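Local coordinates for protein rusticyanin (Thiobacillus ferrooxidans, PDB 2CAL) that carries electrons in the periplasm from cytochrome c552 to the A-type oxidase, using a single bound copper ion, at residues Ala16-Asp21 against Thr74-Asn79; Ala42-Leu45 against Pro49-Ser52; Pro61-Pro66 against Tyr133-Gln138. The protein carries 1 engineered substitution. All blocks are in the same frame, centred on the assembly; numbering follows the deposited sequence.

Contact 1: residues Ala16-Asp21 against Thr74-Asn79; sequences AMLEKD and TFINTN
M17 and T74 have the nearest CA atoms of the two segments, 8.2 Å apart, and no hydrogen bond joins the helical end 16-18 to the strand through T74-I76. The spacing is filled by side chains. Past L18 the chain leaves the helix through a type I turn, L18 to D21, with K20 N still bonded to M17 O. D21, the last residue of the turn, is buried and bonded through its carboxylate to H56 and Y32. M17 and I76 carry most of the contact. The methionine bends back at its thioether (chi3 -76°), which swings the terminal methyl over to the end of the isoleucine branch: M17 CE lies 4.0 Å from I76 CD1 and reaches I76 CG1 as well. M17 CB meets the same I76 CD1, also at 4.0 Å, so one methyl is held from two points of one side chain. From the next residue of the helix, L18 CD2 comes to 4.1 Å from I76 CD1. With CG1 placed beside its own backbone N (chi1 -50°), I76 extends CD1 between these two helix residues, and the two side chains cross it at a slant. T74 adds its methyl at the margin, T74 CG2 lying 4.3 Å from M17 SD, while its hydroxyl is bonded to D123. Y121 of the adjacent strand touches both M17 and I76, and L18 rests on A42 of strand 36-43, so the helix end spans three strands. Here the C-terminal end of helix 11-18 packs on the outer face of one sheet of the cupredoxin beta sandwich, by apolar side chains alone.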
loop_
_atom_site.group_PDB
_atom_site.type_symbol
_atom_site.label_atom_id
_atom_site.label_comp_id
_atom_site.label_asym_id
_atom_site.label_seq_id
_atom_site.Cartn_x
_atom_site.Cartn_y
_atom_site.Cartn_z
ATOM N N ALA A 16 11.605 11.222 -2.355
ATOM C CA ALA A 16 11.103 11.791 -3.614
ATOM C C ALA A 16 9.835 11.093 -4.064
ATOM O O ALA A 16 8.898 11.724 -4.550
ATOM C CB ALA A 16 12.160 11.705 -4.706
ATOM N N MET A 17 9.805 9.764 -3.945
ATOM C CA MET A 17 8.634 9.045 -4.367
ATOM C C MET A 17 7.441 9.265 -3.459
ATOM O O MET A 17 6.313 9.419 -3.900
ATOM C CB MET A 17 8.949 7.517 -4.464
ATOM C CG MET A 17 9.936 7.159 -5.558
ATOM S SD MET A 17 10.111 5.397 -5.934
ATOM C CE MET A 17 11.100 4.857 -4.562
ATOM N N LEU A 18 7.621 9.324 -2.134
ATOM C CA LEU A 18 6.512 9.485 -1.218
ATOM C C LEU A 18 5.739 10.771 -1.479
ATOM O O LEU A 18 4.528 10.838 -1.260
ATOM C CB LEU A 18 7.029 9.505 0.207
ATOM C CG LEU A 18 7.635 8.221 0.735
ATOM C CD1 LEU A 18 8.318 8.478 2.080
ATOM C CD2 LEU A 18 6.551 7.160 0.880
ATOM N N GLU A 19 6.506 11.794 -1.914
ATOM C CA GLU A 19 5.917 13.103 -2.225
ATOM C C GLU A 19 5.152 13.112 -3.551
ATOM O O GLU A 19 4.553 14.143 -3.938
ATOM C CB GLU A 19 7.069 14.117 -2.216
ATOM C CG GLU A 19 7.760 14.262 -0.868
ATOM C CD GLU A 19 9.031 15.068 -0.838
ATOM O OE1 GLU A 19 9.552 15.458 -1.898
ATOM O OE2 GLU A 19 9.592 15.356 0.252
ATOM N N LYS A 20 5.060 12.021 -4.299
ATOM C CA LYS A 20 4.337 11.975 -5.562
ATOM C C LYS A 20 2.915 11.416 -5.382
ATOM O O LYS A 20 2.267 11.228 -6.433
ATOM C CB LYS A 20 5.066 11.105 -6.579
ATOM C CG LYS A 20 6.285 11.671 -7.259
ATOM C CD LYS A 20 6.801 13.020 -6.949
ATOM C CE LYS A 20 8.163 13.293 -7.567
ATOM N NZ LYS A 20 9.101 13.665 -6.470
ATOM N N ASP A 21 2.516 11.126 -4.149
ATOM C CA ASP A 21 1.127 10.754 -3.905
ATOM C C ASP A 21 0.249 11.965 -4.238
ATOM O O ASP A 21 0.404 13.052 -3.691
ATOM C CB ASP A 21 0.965 10.282 -2.480
ATOM C CG ASP A 21 -0.437 9.821 -2.209
ATOM O OD1 ASP A 21 -1.340 10.666 -1.946
ATOM O OD2 ASP A 21 -0.708 8.572 -2.308
ATOM N N THR A 74 2.518 2.793 -6.272
ATOM C CA THR A 74 3.935 2.575 -5.947
ATOM C C THR A 74 3.989 2.104 -4.495
ATOM O O THR A 74 3.364 2.717 -3.627
ATOM C CB THR A 74 4.739 3.880 -6.061
ATOM O OG1 THR A 74 4.565 4.421 -7.387
ATOM C CG2 THR A 74 6.217 3.605 -5.836
ATOM N N PHE A 75 4.622 0.952 -4.258
ATOM C CA PHE A 75 4.761 0.409 -2.912
ATOM C C PHE A 75 6.231 0.241 -2.557
ATOM O O PHE A 75 6.982 -0.354 -3.340
ATOM C CB PHE A 75 4.036 -0.952 -2.812
ATOM C CG PHE A 75 4.265 -1.645 -1.471
ATOM C CD1 PHE A 75 3.928 -1.071 -0.267
ATOM C CD2 PHE A 75 4.866 -2.901 -1.451
ATOM C CE1 PHE A 75 4.146 -1.691 0.937
ATOM C CE2 PHE A 75 5.094 -3.553 -0.237
ATOM C CZ PHE A 75 4.757 -2.947 0.939
ATOM N N ILE A 76 6.597 0.811 -1.429
ATOM C CA ILE A 76 7.971 0.846 -0.919
ATOM C C ILE A 76 8.031 0.174 0.433
ATOM O O ILE A 76 7.254 0.507 1.309
ATOM C CB ILE A 76 8.454 2.331 -0.811
ATOM C CG1 ILE A 76 8.217 3.151 -2.078
ATOM C CG2 ILE A 76 9.914 2.347 -0.368
ATOM C CD1 ILE A 76 8.246 4.634 -1.821
ATOM N N ASN A 77 8.968 -0.750 0.604
ATOM C CA ASN A 77 9.146 -1.357 1.922
ATOM C C ASN A 77 10.330 -0.720 2.646
ATOM O O ASN A 77 11.488 -1.036 2.327
ATOM C CB ASN A 77 9.371 -2.867 1.821
ATOM C CG ASN A 77 9.630 -3.532 3.136
ATOM O OD1 ASN A 77 10.273 -4.635 3.190
ATOM N ND2 ASN A 77 9.224 -2.937 4.221
ATOM N N THR A 78 10.040 0.112 3.632
ATOM C CA THR A 78 11.071 0.762 4.430
ATOM C C THR A 78 11.345 0.071 5.765
ATOM O O THR A 78 12.127 0.577 6.563
ATOM C CB THR A 78 10.685 2.259 4.698
ATOM O OG1 THR A 78 9.307 2.375 5.111
ATOM C CG2 THR A 78 10.874 3.013 3.379
ATOM N N ASN A 79 10.731 -1.063 6.060
ATOM C CA ASN A 79 10.822 -1.655 7.407
ATOM C C ASN A 79 11.903 -2.708 7.488
ATOM O O ASN A 79 11.795 -3.792 6.948
ATOM C CB ASN A 79 9.453 -2.221 7.766
ATOM C CG ASN A 79 9.308 -2.549 9.212
ATOM O OD1 ASN A 79 9.946 -1.993 10.142
ATOM N ND2 ASN A 79 8.496 -3.512 9.482
#

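Contact 2: residues Ala42-Leu45 against Pro49-Ser52; sequences AAVL and PFPS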
loop_
_atom_site.group_PDB
_atom_site.type_symbol
_atom_site.label_atom_id
_atom_site.label_comp_id
_atom_site.label_asym_id
_atom_site.label_seq_id
_atom_site.Cartn_x
_atom_site.Cartn_y
_atom_site.Cartn_z
ATOM N N ALA A 42 3.903 3.122 1.738
ATOM C CA ALA A 42 5.123 2.527 2.333
ATOM C C ALA A 42 4.751 1.701 3.524
ATOM O O ALA A 42 3.803 1.954 4.255
ATOM C CB ALA A 42 6.069 3.635 2.809
ATOM N N ALA A 43 5.517 0.627 3.710
ATOM C CA ALA A 43 5.396 -0.240 4.887
ATOM C C ALA A 43 6.276 0.285 6.042
ATOM O O ALA A 43 7.507 0.206 5.921
ATOM C CB ALA A 43 5.806 -1.657 4.521
ATOM N N VAL A 44 5.662 0.791 7.079
ATOM C CA VAL A 44 6.256 1.243 8.333
ATOM C C VAL A 44 7.405 2.237 8.037
ATOM O O VAL A 44 8.607 1.960 8.118
ATOM C CB VAL A 44 6.771 0.114 9.257
ATOM C CG1 VAL A 44 7.054 0.639 10.659
ATOM C CG2 VAL A 44 5.762 -1.035 9.345
ATOM N N LEU A 45 7.019 3.447 7.676
ATOM C CA LEU A 45 8.007 4.522 7.598
ATOM C C LEU A 45 8.591 4.713 8.999
ATOM O O LEU A 45 7.915 4.491 10.012
ATOM C CB LEU A 45 7.379 5.831 7.123
ATOM C CG LEU A 45 6.915 5.893 5.681
ATOM C CD1 LEU A 45 6.247 7.225 5.360
ATOM C CD2 LEU A 45 8.105 5.668 4.750
ATOM N N PRO A 49 3.751 3.661 13.750
ATOM C CA PRO A 49 3.401 2.438 14.449
ATOM C C PRO A 49 3.596 1.192 13.605
ATOM O O PRO A 49 3.220 1.027 12.458
ATOM C CB PRO A 49 1.911 2.655 14.794
ATOM C CG PRO A 49 1.700 4.125 14.794
ATOM C CD PRO A 49 2.637 4.630 13.737
ATOM N N PHE A 50 4.227 0.213 14.273
ATOM C CA PHE A 50 4.379 -1.106 13.704
ATOM C C PHE A 50 3.192 -2.001 14.102
ATOM O O PHE A 50 2.905 -2.089 15.294
ATOM C CB PHE A 50 5.651 -1.862 14.171
ATOM C CG PHE A 50 5.881 -3.254 13.608
ATOM C CD1 PHE A 50 5.413 -4.374 14.308
ATOM C CD2 PHE A 50 6.562 -3.602 12.442
ATOM C CE1 PHE A 50 5.545 -5.675 13.907
ATOM C CE2 PHE A 50 6.669 -4.920 11.995
ATOM C CZ PHE A 50 6.185 -5.960 12.705
ATOM N N PRO A 51 2.610 -2.782 13.199
ATOM C CA PRO A 51 2.742 -2.777 11.753
ATOM C C PRO A 51 1.687 -1.924 11.093
ATOM O O PRO A 51 0.499 -1.959 11.418
ATOM C CB PRO A 51 2.552 -4.272 11.389
ATOM C CG PRO A 51 1.488 -4.691 12.358
ATOM C CD PRO A 51 1.712 -3.910 13.617
ATOM N N SER A 52 2.072 -1.149 10.087
ATOM C CA SER A 52 1.139 -0.235 9.405
ATOM C C SER A 52 1.678 0.128 8.046
ATOM O O SER A 52 2.871 0.004 7.730
ATOM C CB SER A 52 0.884 1.032 10.205
ATOM O OG SER A 52 2.069 1.875 10.232
#
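V44 and S52 close a short hairpin-like connection: this is a buried contact where strand 36-43 leaves its sheet, loops round and returns as strand 53-55. One backbone bond spans it, V44 N to S52 O at 3.0 Å, not quite straight (141° at the hydrogen). It continues the antiparallel pairing of A42 with E54 by one more rung. There the regular ladder stops, for V44 turns to positive phi (52°) and its carbonyl goes to a weak bond with T78. V44 CG2, anti to the carbonyl carbon while CG1 is anti to the backbone N (chi1 -166°), is the branch turned to the loop. It lies 3.5 Å from S52 O and 4.1 Å from F50 CD2, and it also meets P51 CA. F50 and P51 are joined by a cis peptide, which lets the proline fold back on the ring: P51 CB sits 3.9 Å above the plane of the F50 ring, over its centre. F50 further meets F82 and the engineered M142. S52 OG is 2.6 Å from P49 O with the E54 carboxylate also in reach. One backbone bond and that carboxylate, which takes the L45 amide, probably steady the turn, while buried P51, its side chain about 5 Å from the copper at nearest approach, is consistent with an apolar surround on that side of the metal.

Contact 3: residues Pro61-Pro66 against Tyr133-Gln138; sequences PTLEIP and YYYVCQ. With CU1 (copper (I) ion), chain B.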
loop_
_atom_site.group_PDB
_atom_site.type_symbol
_atom_site.label_atom_id
_atom_site.label_comp_id
_atom_site.label_asym_id
_atom_site.label_seq_id
_atom_site.Cartn_x
_atom_site.Cartn_y
_atom_site.Cartn_z
ATOM N N PRO A 61 -4.716 5.114 6.116
ATOM C CA PRO A 61 -5.873 5.941 5.824
ATOM C C PRO A 61 -6.808 5.254 4.861
ATOM O O PRO A 61 -6.460 4.365 4.069
ATOM C CB PRO A 61 -5.235 7.189 5.201
ATOM C CG PRO A 61 -4.045 6.631 4.480
ATOM C CD PRO A 61 -3.498 5.586 5.439
ATOM N N THR A 62 -8.058 5.704 4.883
ATOM C CA THR A 62 -9.004 5.250 3.873
ATOM C C THR A 62 -8.792 6.045 2.586
ATOM O O THR A 62 -8.706 7.276 2.588
ATOM C CB THR A 62 -10.436 5.419 4.376
ATOM O OG1 THR A 62 -10.579 4.555 5.528
ATOM C CG2 THR A 62 -11.473 5.053 3.331
ATOM N N LEU A 63 -8.605 5.326 1.470
ATOM C CA LEU A 63 -8.387 5.962 0.168
ATOM C C LEU A 63 -9.683 6.120 -0.595
ATOM O O LEU A 63 -10.360 5.090 -0.820
ATOM C CB LEU A 63 -7.391 5.177 -0.658
ATOM C CG LEU A 63 -6.129 4.662 0.067
ATOM C CD1 LEU A 63 -5.206 3.959 -0.935
ATOM C CD2 LEU A 63 -5.403 5.811 0.751
ATOM N N GLU A 64 -10.015 7.310 -1.015
ATOM C CA GLU A 64 -11.243 7.582 -1.802
ATOM C C GLU A 64 -10.820 7.801 -3.236
ATOM O O GLU A 64 -10.106 8.773 -3.589
ATOM C CB GLU A 64 -11.963 8.784 -1.217
ATOM C CG GLU A 64 -12.464 8.533 0.186
ATOM C CD GLU A 64 -13.775 7.768 0.308
ATOM O OE1 GLU A 64 -14.495 7.534 -0.702
ATOM O OE2 GLU A 64 -14.135 7.405 1.453
ATOM N N ILE A 65 -11.183 6.902 -4.125
ATOM C CA ILE A 65 -10.781 6.864 -5.524
ATOM C C ILE A 65 -11.973 6.992 -6.455
ATOM O O ILE A 65 -12.981 6.326 -6.214
ATOM C CB ILE A 65 -9.974 5.578 -5.814
ATOM C CG1 ILE A 65 -8.643 5.646 -5.008
ATOM C CG2 ILE A 65 -9.753 5.299 -7.294
ATOM C CD1 ILE A 65 -7.885 4.341 -5.118
ATOM N N PRO A 66 -11.933 7.818 -7.482
ATOM C CA PRO A 66 -13.105 7.948 -8.370
ATOM C C PRO A 66 -13.229 6.702 -9.232
ATOM O O PRO A 66 -12.286 6.198 -9.809
ATOM C CB PRO A 66 -12.824 9.157 -9.246
ATOM C CG PRO A 66 -11.467 9.628 -8.915
ATOM C CD PRO A 66 -10.846 8.698 -7.919
ATOM N N TYR A 133 -12.754 -1.987 -1.186
ATOM C CA TYR A 133 -11.609 -2.879 -1.144
ATOM C C TYR A 133 -10.791 -2.569 0.093
ATOM O O TYR A 133 -11.015 -1.638 0.820
ATOM C CB TYR A 133 -10.753 -2.715 -2.393
ATOM C CG TYR A 133 -11.460 -2.809 -3.725
ATOM C CD1 TYR A 133 -12.173 -1.765 -4.325
ATOM C CD2 TYR A 133 -11.433 -4.002 -4.437
ATOM C CE1 TYR A 133 -12.811 -1.887 -5.537
ATOM C CE2 TYR A 133 -12.060 -4.137 -5.668
ATOM C CZ TYR A 133 -12.755 -3.059 -6.222
ATOM O OH TYR A 133 -13.376 -3.225 -7.437
ATOM N N TYR A 134 -9.804 -3.467 0.325
ATOM C CA TYR A 134 -8.886 -3.358 1.470
ATOM C C TYR A 134 -7.498 -3.612 0.891
ATOM O O TYR A 134 -7.310 -4.491 0.050
ATOM C CB TYR A 134 -9.238 -4.343 2.589
ATOM C CG TYR A 134 -10.647 -4.095 3.074
ATOM C CD1 TYR A 134 -10.902 -3.214 4.119
ATOM C CD2 TYR A 134 -11.738 -4.685 2.426
ATOM C CE1 TYR A 134 -12.213 -2.988 4.518
ATOM C CE2 TYR A 134 -13.036 -4.440 2.823
ATOM C CZ TYR A 134 -13.271 -3.585 3.882
ATOM O OH TYR A 134 -14.585 -3.330 4.302
ATOM N N TYR A 135 -6.515 -2.835 1.401
ATOM C CA TYR A 135 -5.100 -3.117 1.100
ATOM C C TYR A 135 -4.541 -3.761 2.361
ATOM O O TYR A 135 -4.712 -3.284 3.469
ATOM C CB TYR A 135 -4.291 -1.897 0.668
ATOM C CG TYR A 135 -4.338 -0.671 1.539
ATOM C CD1 TYR A 135 -5.384 0.267 1.499
ATOM C CD2 TYR A 135 -3.313 -0.432 2.438
ATOM C CE1 TYR A 135 -5.395 1.378 2.312
ATOM C CE2 TYR A 135 -3.316 0.694 3.249
ATOM C CZ TYR A 135 -4.351 1.623 3.188
ATOM O OH TYR A 135 -4.311 2.698 4.031
ATOM N N VAL A 136 -3.889 -4.924 2.188
ATOM C CA VAL A 136 -3.522 -5.820 3.271
ATOM C C VAL A 136 -2.119 -6.346 3.052
ATOM O O VAL A 136 -1.686 -6.667 1.943
ATOM C CB VAL A 136 -4.532 -6.989 3.308
ATOM C CG1 VAL A 136 -4.358 -7.958 4.472
ATOM C CG2 VAL A 136 -6.001 -6.524 3.335
ATOM N N CYS A 137 -1.387 -6.514 4.164
ATOM C CA CYS A 137 -0.129 -7.241 4.173
ATOM C C CYS A 137 -0.358 -8.738 4.476
ATOM O O CYS A 137 -1.140 -9.056 5.370
ATOM C CB CYS A 137 0.837 -6.629 5.210
ATOM S SG CYS A 137 2.431 -7.536 5.222
ATOM N N GLN A 138 0.329 -9.572 3.707
ATOM C CA GLN A 138 0.160 -11.022 3.885
ATOM C C GLN A 138 1.225 -11.676 4.767
ATOM O O GLN A 138 1.155 -12.882 4.976
ATOM C CB GLN A 138 0.226 -11.713 2.508
ATOM C CG GLN A 138 -1.060 -11.492 1.690
ATOM C CD GLN A 138 -1.097 -12.456 0.527
ATOM O OE1 GLN A 138 -0.451 -12.430 -0.528
ATOM N NE2 GLN A 138 -1.999 -13.405 0.702
HETATM CU CU CU1 B . 3.461 -6.349 6.676
#
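Y135 belongs to the strand that delivers C137 to the type 1 copper site, and its ring reaches from there to P61 and L63. Y135 OH donates to P61 O at 2.7 Å, in the carbonyl plane and on a lone pair (C=O...O angle 132°), and the acceptor lies near the plane of the ring, at its edge. P61 CD packs against the same phenol oxygen, 3.3 Å from Y135 OH. L63 CG lies 4.0 Å from Y135 CE1, the two side chains crossing at about a right angle. Strands 62-65 and 131-136 share one sheet of the cupredoxin sandwich but are not neighbours; strand 148-153 runs between them, and the tyrosine spans its I151. With CG set between backbone N and carbonyl carbon (chi1 52°), the ring lies in the interior, where F53 of the other sheet and F86 also meet it. A phenylalanine here would probably leave P61 O without the phenol's hydrogen bond and the ring untied from the residue that leads into strand 62-65. Two residues further on, C137 SG binds the copper at 2.1 Å, and H84 and M147 supply the other ligands.

Contacts 1 and 2 meet in one sheet, where strands 70-77 and 36-43 are neighbours: I76 O lies 3.0 Å from A43 N, and T78 OG1 2.9 Å from A43 O, both probable hydrogen bonds. Contact 3 holds strands of the other sheet, across the chain's centre from contact 1, and touches neither. Contact 1 is only partly buried and purely apolar, helix on sheet. Contact 2 is mostly buried, though F50 and P49 are exposed, and combines one backbone bond with packing round V44. Contact 3 is wholly buried and centres on a single phenol bond. Contacts 2 and 3 both approach the copper, but only 133-138 supplies a ligand.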